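Local coordinates for protein putative xanthine dehydrogenase YAGS fad-binding subunit (PDB 5G5G) that binds a pterin cytosine dinucleotide molybdenum cofactor and probably serves as the aldehyde-oxidising subunit of a periplasmic aldehyde oxidase, at residues L66-A71 with L78-A83; T280-T285 with E354-M359; E640-D645 with G649-H654. One frame throughout, in Å; residues are numbered along the deposited sequence.

In the fold
Contacts 2 and 3 adjoin, while contact 1 stands apart in the hammerhead region. The centres of contacts 2 and 3 lie about 15 Å apart, and the two touch where H281 CD2 meets F651 CE2 at 3.5 Å, the rings edge-to-face, with L642 packing against H281 as well. The chain thus brings the two molybdopterin-binding regions together through these side chains. Contact 2 lies near the metal centre: the R282 side chain comes within about 7 Å of the dioxothiomolybdenum ion. In contact 3, the N653 side chain lies about 13 Å from a bound FAD. The nearest atoms of contact 1 are about 19 Å from contact 2 and about 18 Å from contact 3.

Contact 1: L66-A71 with L78-A83; sequences LDTDAA and LAVITA
L66 and T68 run antiparallel to V80 and T82, but the CA atoms of T68 and V80 are 6.8 Å apart and those of L66 and T82 8.2 Å, too far for backbone pairing; side chains pack between two sheets, both segments lying in the a/b hammerhead region. The strand ending at D67 belongs to a three-stranded sheet and turns at T68 into helix 69-72, whereas 77-82 is the edge strand of a larger mixed sheet that extends beyond the hammerhead region, so the contact joins the two sheets through methyl groups. T68 is central. Its OG1 occupies the crowded position between the backbone N and the carbonyl carbon (chi1 60°), which leaves CG2 beside the N and directed at the other strand. That methyl lies 3.7 Å from V80 CG1 as the two side chains lie alongside, pointing in opposite directions, and it meets T82 CG2 tip to tip at 4.0 Å. L66 extends the same layer: CG stands anti to the backbone N (chi1 -177°), and CD2 passes T82 CG2 at 3.8 Å, running the opposite way. T82 is an N-cap whose OG1 caps a backbone N just past A83, leaving its methyl to face L66 and T68. From helix 69-72 comes the last contact, A71 CB resting 4.0 Å from V80 CG2, while CG1 of the same valine faces T68.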
# COMPACT_ATOMS: atom_id res chain seq x y z
N LEU C 66 0.48 32.23 -12.02
CA LEU C 66 -0.07 30.99 -12.41
C LEU C 66 -0.80 31.24 -13.70
O LEU C 66 -1.89 31.79 -13.71
CB LEU C 66 -1.03 30.49 -11.32
CG LEU C 66 -1.63 29.13 -11.60
CD1 LEU C 66 -0.55 28.07 -11.83
CD2 LEU C 66 -2.53 28.67 -10.44
N ASP C 67 -0.17 30.90 -14.81
CA ASP C 67 -0.70 31.29 -16.09
C ASP C 67 -1.31 30.09 -16.76
O ASP C 67 -0.84 28.98 -16.62
CB ASP C 67 0.35 31.97 -16.89
CG ASP C 67 0.87 33.20 -16.21
OD1 ASP C 67 0.03 34.13 -15.91
OD2 ASP C 67 2.10 33.23 -15.88
N THR C 68 -2.44 30.30 -17.40
CA THR C 68 -3.25 29.17 -17.85
C THR C 68 -3.64 29.28 -19.32
O THR C 68 -4.40 28.41 -19.77
CB THR C 68 -4.54 29.09 -17.00
OG1 THR C 68 -5.25 30.32 -17.19
CG2 THR C 68 -4.20 28.91 -15.53
N ASP C 69 -3.12 30.26 -20.06
CA ASP C 69 -3.51 30.46 -21.45
C ASP C 69 -3.15 29.26 -22.32
O ASP C 69 -3.97 28.80 -23.15
CB ASP C 69 -2.90 31.71 -22.12
CG ASP C 69 -3.60 33.03 -21.73
OD1 ASP C 69 -4.51 33.09 -20.93
OD2 ASP C 69 -3.20 34.07 -22.30
N ALA C 70 -1.92 28.76 -22.16
CA ALA C 70 -1.53 27.62 -23.00
C ALA C 70 -2.38 26.38 -22.74
O ALA C 70 -2.72 25.65 -23.69
CB ALA C 70 -0.05 27.29 -22.83
N ALA C 71 -2.68 26.13 -21.46
CA ALA C 71 -3.53 25.03 -21.07
C ALA C 71 -4.94 25.21 -21.61
O ALA C 71 -5.53 24.29 -22.12
CB ALA C 71 -3.55 24.87 -19.59
N LEU C 78 -11.75 22.50 -21.49
CA LEU C 78 -12.94 23.26 -21.18
C LEU C 78 -12.64 24.45 -20.28
O LEU C 78 -13.19 25.53 -20.53
CB LEU C 78 -13.98 22.39 -20.45
CG LEU C 78 -14.57 21.16 -21.18
CD1 LEU C 78 -15.71 20.60 -20.34
CD2 LEU C 78 -15.10 21.62 -22.50
N ALA C 79 -11.81 24.29 -19.28
CA ALA C 79 -11.49 25.38 -18.34
C ALA C 79 -10.27 24.99 -17.50
O ALA C 79 -9.87 23.82 -17.45
CB ALA C 79 -12.67 25.61 -17.40
N VAL C 80 -9.71 25.99 -16.82
CA VAL C 80 -8.68 25.71 -15.81
C VAL C 80 -9.10 26.42 -14.52
O VAL C 80 -9.28 27.64 -14.53
CB VAL C 80 -7.28 26.24 -16.25
CG1 VAL C 80 -6.23 25.86 -15.21
CG2 VAL C 80 -6.93 25.68 -17.64
N ILE C 81 -9.24 25.66 -13.45
CA ILE C 81 -9.62 26.17 -12.14
C ILE C 81 -8.38 26.57 -11.36
O ILE C 81 -7.43 25.79 -11.31
CB ILE C 81 -10.37 25.13 -11.32
CG1 ILE C 81 -11.47 24.50 -12.18
CG2 ILE C 81 -10.92 25.73 -10.02
CD1 ILE C 81 -12.38 25.42 -12.91
N THR C 82 -8.42 27.75 -10.73
CA THR C 82 -7.33 28.23 -9.88
C THR C 82 -7.88 28.89 -8.64
O THR C 82 -9.05 29.19 -8.61
CB THR C 82 -6.50 29.30 -10.62
OG1 THR C 82 -7.31 30.48 -10.84
CG2 THR C 82 -6.05 28.79 -11.97
N ALA C 83 -7.04 29.16 -7.64
CA ALA C 83 -7.51 29.91 -6.44
C ALA C 83 -8.04 31.24 -6.85
O ALA C 83 -9.08 31.72 -6.34
CB ALA C 83 -6.42 30.08 -5.40

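Contact 2: T280-T285 with E354-M359; sequences THRPAT and EAPGLM
R282 and T285 meet the first turn of helix 354-372 through van der Waals contacts, without a direct hydrogen bond. Their segment is the loop that leads from helix 275-278 into strand 285-293, in a molybdopterin-binding region. The guanidinium presents one face to A355 CB, which sits 3.5 Å above its plane, displaced from the centre of the group, with NH2 nearest at 3.7 Å. A bend at chi3 (-54°) in an otherwise extended chain swings the group over this methyl. P356 follows on the helix: its CD lies 3.9 Å from R282 NH1, approaching obliquely, and its CG is 4.1 Å from R282 CD. Further along, T285 CG2 reaches P356 CB at 4.1 Å, the two side chains crossing at about a right angle.

The polar atoms of the same side chains are bonded to residues outside the two segments. R282 NE bonds Q185, NH1 forms a salt bridge with E317, and NH2 bonds the carbonyl of R350, a residue of the molybdenum pocket. T285 OG1 bonds T182, and Q287 NE2 bridges this hydroxyl and P356 O. With each guanidinium nitrogen engaged, the arginine is fixed in rotation; its charge is probably offset by E317, and its hold on R350 probably steadies backbone lining the metal site.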
# COMPACT_ATOMS: atom_id res chain seq x y z
N THR C 280 -2.24 13.46 3.38
CA THR C 280 -1.67 13.48 4.71
C THR C 280 -0.75 12.25 4.91
O THR C 280 -0.79 11.31 4.11
CB THR C 280 -2.75 13.46 5.78
OG1 THR C 280 -3.47 12.24 5.76
CG2 THR C 280 -3.71 14.61 5.57
N HIS C 281 0.00 12.32 5.99
CA HIS C 281 0.88 11.26 6.39
C HIS C 281 0.93 11.11 7.92
O HIS C 281 0.69 12.06 8.59
CB HIS C 281 2.34 11.58 5.97
CG HIS C 281 2.87 12.87 6.53
ND1 HIS C 281 3.66 12.93 7.64
CD2 HIS C 281 2.67 14.15 6.14
CE1 HIS C 281 3.92 14.19 7.93
NE2 HIS C 281 3.34 14.95 7.03
N ARG C 282 1.23 9.93 8.41
CA ARG C 282 1.53 9.82 9.84
C ARG C 282 2.80 10.67 10.11
O ARG C 282 3.77 10.47 9.45
CB ARG C 282 1.80 8.40 10.30
CG ARG C 282 1.88 8.33 11.83
CD ARG C 282 2.40 7.01 12.39
NE ARG C 282 1.66 5.84 11.91
CZ ARG C 282 0.48 5.39 12.37
NH1 ARG C 282 -0.27 6.10 13.20
NH2 ARG C 282 -0.05 4.28 11.85
N PRO C 283 2.77 11.56 11.12
CA PRO C 283 4.00 12.25 11.49
C PRO C 283 5.04 11.31 12.02
O PRO C 283 4.72 10.41 12.82
CB PRO C 283 3.54 13.21 12.59
CG PRO C 283 2.04 13.34 12.39
CD PRO C 283 1.62 12.02 11.92
N ALA C 284 6.28 11.53 11.61
CA ALA C 284 7.44 10.97 12.24
C ALA C 284 7.41 11.34 13.72
O ALA C 284 6.81 12.38 14.10
CB ALA C 284 8.73 11.49 11.63
N THR C 285 8.02 10.49 14.54
CA THR C 285 8.20 10.79 15.95
C THR C 285 9.65 10.62 16.40
O THR C 285 10.43 9.89 15.82
CB THR C 285 7.28 9.95 16.91
OG1 THR C 285 7.73 8.58 16.92
CG2 THR C 285 5.80 10.02 16.46
N GLU C 354 -1.00 5.60 19.22
CA GLU C 354 -0.62 4.30 19.76
C GLU C 354 0.29 3.52 18.85
O GLU C 354 1.21 2.84 19.31
CB GLU C 354 -1.86 3.45 20.12
CG GLU C 354 -2.33 3.66 21.54
CD GLU C 354 -3.15 4.90 21.76
OE1 GLU C 354 -3.51 5.61 20.80
OE2 GLU C 354 -3.44 5.16 22.94
N ALA C 355 0.11 3.60 17.53
CA ALA C 355 1.00 2.79 16.69
C ALA C 355 2.50 3.17 16.93
O ALA C 355 3.30 2.33 17.31
CB ALA C 355 0.60 2.87 15.21
N PRO C 356 2.88 4.45 16.77
CA PRO C 356 4.28 4.81 17.05
C PRO C 356 4.64 4.80 18.52
O PRO C 356 5.79 4.45 18.88
CB PRO C 356 4.44 6.19 16.40
CG PRO C 356 3.04 6.79 16.45
CD PRO C 356 2.13 5.61 16.21
N GLY C 357 3.70 5.11 19.40
CA GLY C 357 4.00 5.07 20.83
C GLY C 357 4.39 3.70 21.30
O GLY C 357 5.35 3.55 22.06
N LEU C 358 3.62 2.68 20.90
CA LEU C 358 3.96 1.29 21.23
C LEU C 358 5.16 0.80 20.48
O LEU C 358 5.87 -0.07 20.98
CB LEU C 358 2.75 0.36 20.98
CG LEU C 358 1.59 0.64 21.94
CD1 LEU C 358 0.31 0.05 21.37
CD2 LEU C 358 1.87 0.02 23.30
N MET C 359 5.42 1.35 19.29
CA MET C 359 6.67 0.99 18.57
C MET C 359 7.91 1.31 19.44
O MET C 359 8.88 0.57 19.42
CB MET C 359 6.78 1.69 17.24
CG MET C 359 5.92 1.05 16.15
SD MET C 359 5.69 2.03 14.67
CE MET C 359 7.18 1.64 13.79

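Contact 3: E640-D645 with G649-H654; sequences EELAVD and GYFVNH
L642 stands over one face of the F651 ring, its CD1 3.8 Å from the centroid and only 12° off the ring normal, a CH-pi contact that CB extends alongside at 3.6 Å from F651 CD1. V644 comes at the ring's edge instead, CG2 lying near the plane and 3.8 Å from F651 CE1. Across the backbone the side chain of N653 is turned inward by chi1 58°, with CG between its own N and carbonyl carbon, so that its amide spans two backbone atoms. ND2 donates in plane to E641 O (2.9 Å), and OD1 accepts from A643 N (2.9 Å), tilted from the carbonyl plane.

With N653 cut back to an alanine, E641 O and A643 N are likely to lose these mates, and with them the side-chain bridge between the segments. The segments form a short, weakly bonded beta hairpin: V644 and F651 are a non-hydrogen-bonded antiparallel pair, flanked by V652 N to A643 O at 2.8 Å and D645 N to Y650 O at 3.0 Å. G649 and Y650 both face D645 as a G1 bulge. D645 CB, on the face it shares with Y650, meets V652 CG2 from just beyond the strand at 3.5 Å, while the D645 carboxylate reaches R647 and an aromatic residue of another chain.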
# COMPACT_ATOMS: atom_id res chain seq x y z
N GLU C 640 8.60 0.34 5.56
CA GLU C 640 7.90 1.59 5.25
C GLU C 640 8.60 2.82 5.80
O GLU C 640 8.94 2.92 7.00
CB GLU C 640 6.50 1.55 5.83
CG GLU C 640 5.57 0.68 5.07
CD GLU C 640 4.14 0.65 5.57
OE1 GLU C 640 3.54 1.73 5.86
OE2 GLU C 640 3.55 -0.46 5.60
N GLU C 641 8.92 3.76 4.92
CA GLU C 641 9.42 5.05 5.34
C GLU C 641 9.25 6.05 4.19
O GLU C 641 9.70 5.79 3.08
CB GLU C 641 10.90 4.96 5.72
CG GLU C 641 11.60 6.31 5.79
CD GLU C 641 12.97 6.26 6.47
OE1 GLU C 641 13.53 5.15 6.67
OE2 GLU C 641 13.48 7.36 6.79
N LEU C 642 8.65 7.21 4.49
CA LEU C 642 8.73 8.34 3.55
C LEU C 642 10.08 9.02 3.80
O LEU C 642 10.27 9.65 4.83
CB LEU C 642 7.60 9.34 3.77
CG LEU C 642 6.19 8.88 3.37
CD1 LEU C 642 5.10 9.78 3.95
CD2 LEU C 642 6.04 8.80 1.87
N ALA C 643 10.97 8.92 2.83
CA ALA C 643 12.27 9.55 2.88
C ALA C 643 12.14 11.05 2.73
O ALA C 643 11.77 11.54 1.66
CB ALA C 643 13.14 9.00 1.79
N VAL C 644 12.52 11.79 3.77
CA VAL C 644 12.50 13.23 3.72
C VAL C 644 13.77 13.79 3.10
O VAL C 644 14.90 13.46 3.55
CB VAL C 644 12.36 13.83 5.13
CG1 VAL C 644 12.49 15.35 5.11
CG2 VAL C 644 11.02 13.41 5.73
N ASP C 645 13.62 14.64 2.08
CA ASP C 645 14.76 15.44 1.60
C ASP C 645 14.68 16.75 2.42
O ASP C 645 13.77 17.52 2.20
CB ASP C 645 14.68 15.71 0.09
CG ASP C 645 15.98 16.33 -0.44
OD1 ASP C 645 16.41 17.36 0.17
OD2 ASP C 645 16.57 15.74 -1.40
N GLY C 649 12.49 19.67 1.00
CA GLY C 649 11.31 19.76 1.85
C GLY C 649 10.11 18.90 1.43
O GLY C 649 8.97 19.37 1.45
N TYR C 650 10.38 17.66 0.99
CA TYR C 650 9.31 16.79 0.54
C TYR C 650 9.67 15.34 0.75
O TYR C 650 10.79 14.99 1.11
CB TYR C 650 8.95 17.08 -0.93
CG TYR C 650 9.88 16.45 -1.95
CD1 TYR C 650 11.21 16.85 -2.07
CD2 TYR C 650 9.45 15.44 -2.79
CE1 TYR C 650 12.10 16.23 -2.96
CE2 TYR C 650 10.31 14.85 -3.73
CZ TYR C 650 11.64 15.25 -3.79
OH TYR C 650 12.49 14.66 -4.70
N PHE C 651 8.67 14.49 0.56
CA PHE C 651 8.88 13.07 0.62
C PHE C 651 9.30 12.56 -0.74
O PHE C 651 8.54 12.63 -1.71
CB PHE C 651 7.59 12.33 1.11
CG PHE C 651 7.05 12.85 2.42
CD1 PHE C 651 7.86 12.94 3.56
CD2 PHE C 651 5.72 13.21 2.54
CE1 PHE C 651 7.32 13.39 4.75
CE2 PHE C 651 5.18 13.70 3.73
CZ PHE C 651 6.00 13.77 4.85
N VAL C 652 10.50 11.99 -0.80
CA VAL C 652 11.18 11.67 -2.09
C VAL C 652 10.60 10.46 -2.82
O VAL C 652 10.38 10.50 -4.01
CB VAL C 652 12.70 11.49 -1.87
CG1 VAL C 652 13.43 11.07 -3.13
CG2 VAL C 652 13.35 12.78 -1.37
N ASN C 653 10.36 9.38 -2.06
CA ASN C 653 9.95 8.14 -2.60
C ASN C 653 8.45 8.09 -2.64
O ASN C 653 7.80 7.27 -1.96
CB ASN C 653 10.57 6.97 -1.78
CG ASN C 653 10.20 7.02 -0.33
OD1 ASN C 653 9.98 8.09 0.26
ND2 ASN C 653 10.06 5.86 0.24
N HIS C 654 7.86 8.92 -3.51
CA HIS C 654 6.44 9.21 -3.42
C HIS C 654 5.55 8.49 -4.43
O HIS C 654 4.78 9.09 -5.12
CB HIS C 654 6.16 10.72 -3.39
CG HIS C 654 6.69 11.49 -4.58
ND1 HIS C 654 6.06 11.53 -5.80
CD2 HIS C 654 7.76 12.32 -4.69
CE1 HIS C 654 6.72 12.32 -6.62
NE2 HIS C 654 7.75 12.83 -5.97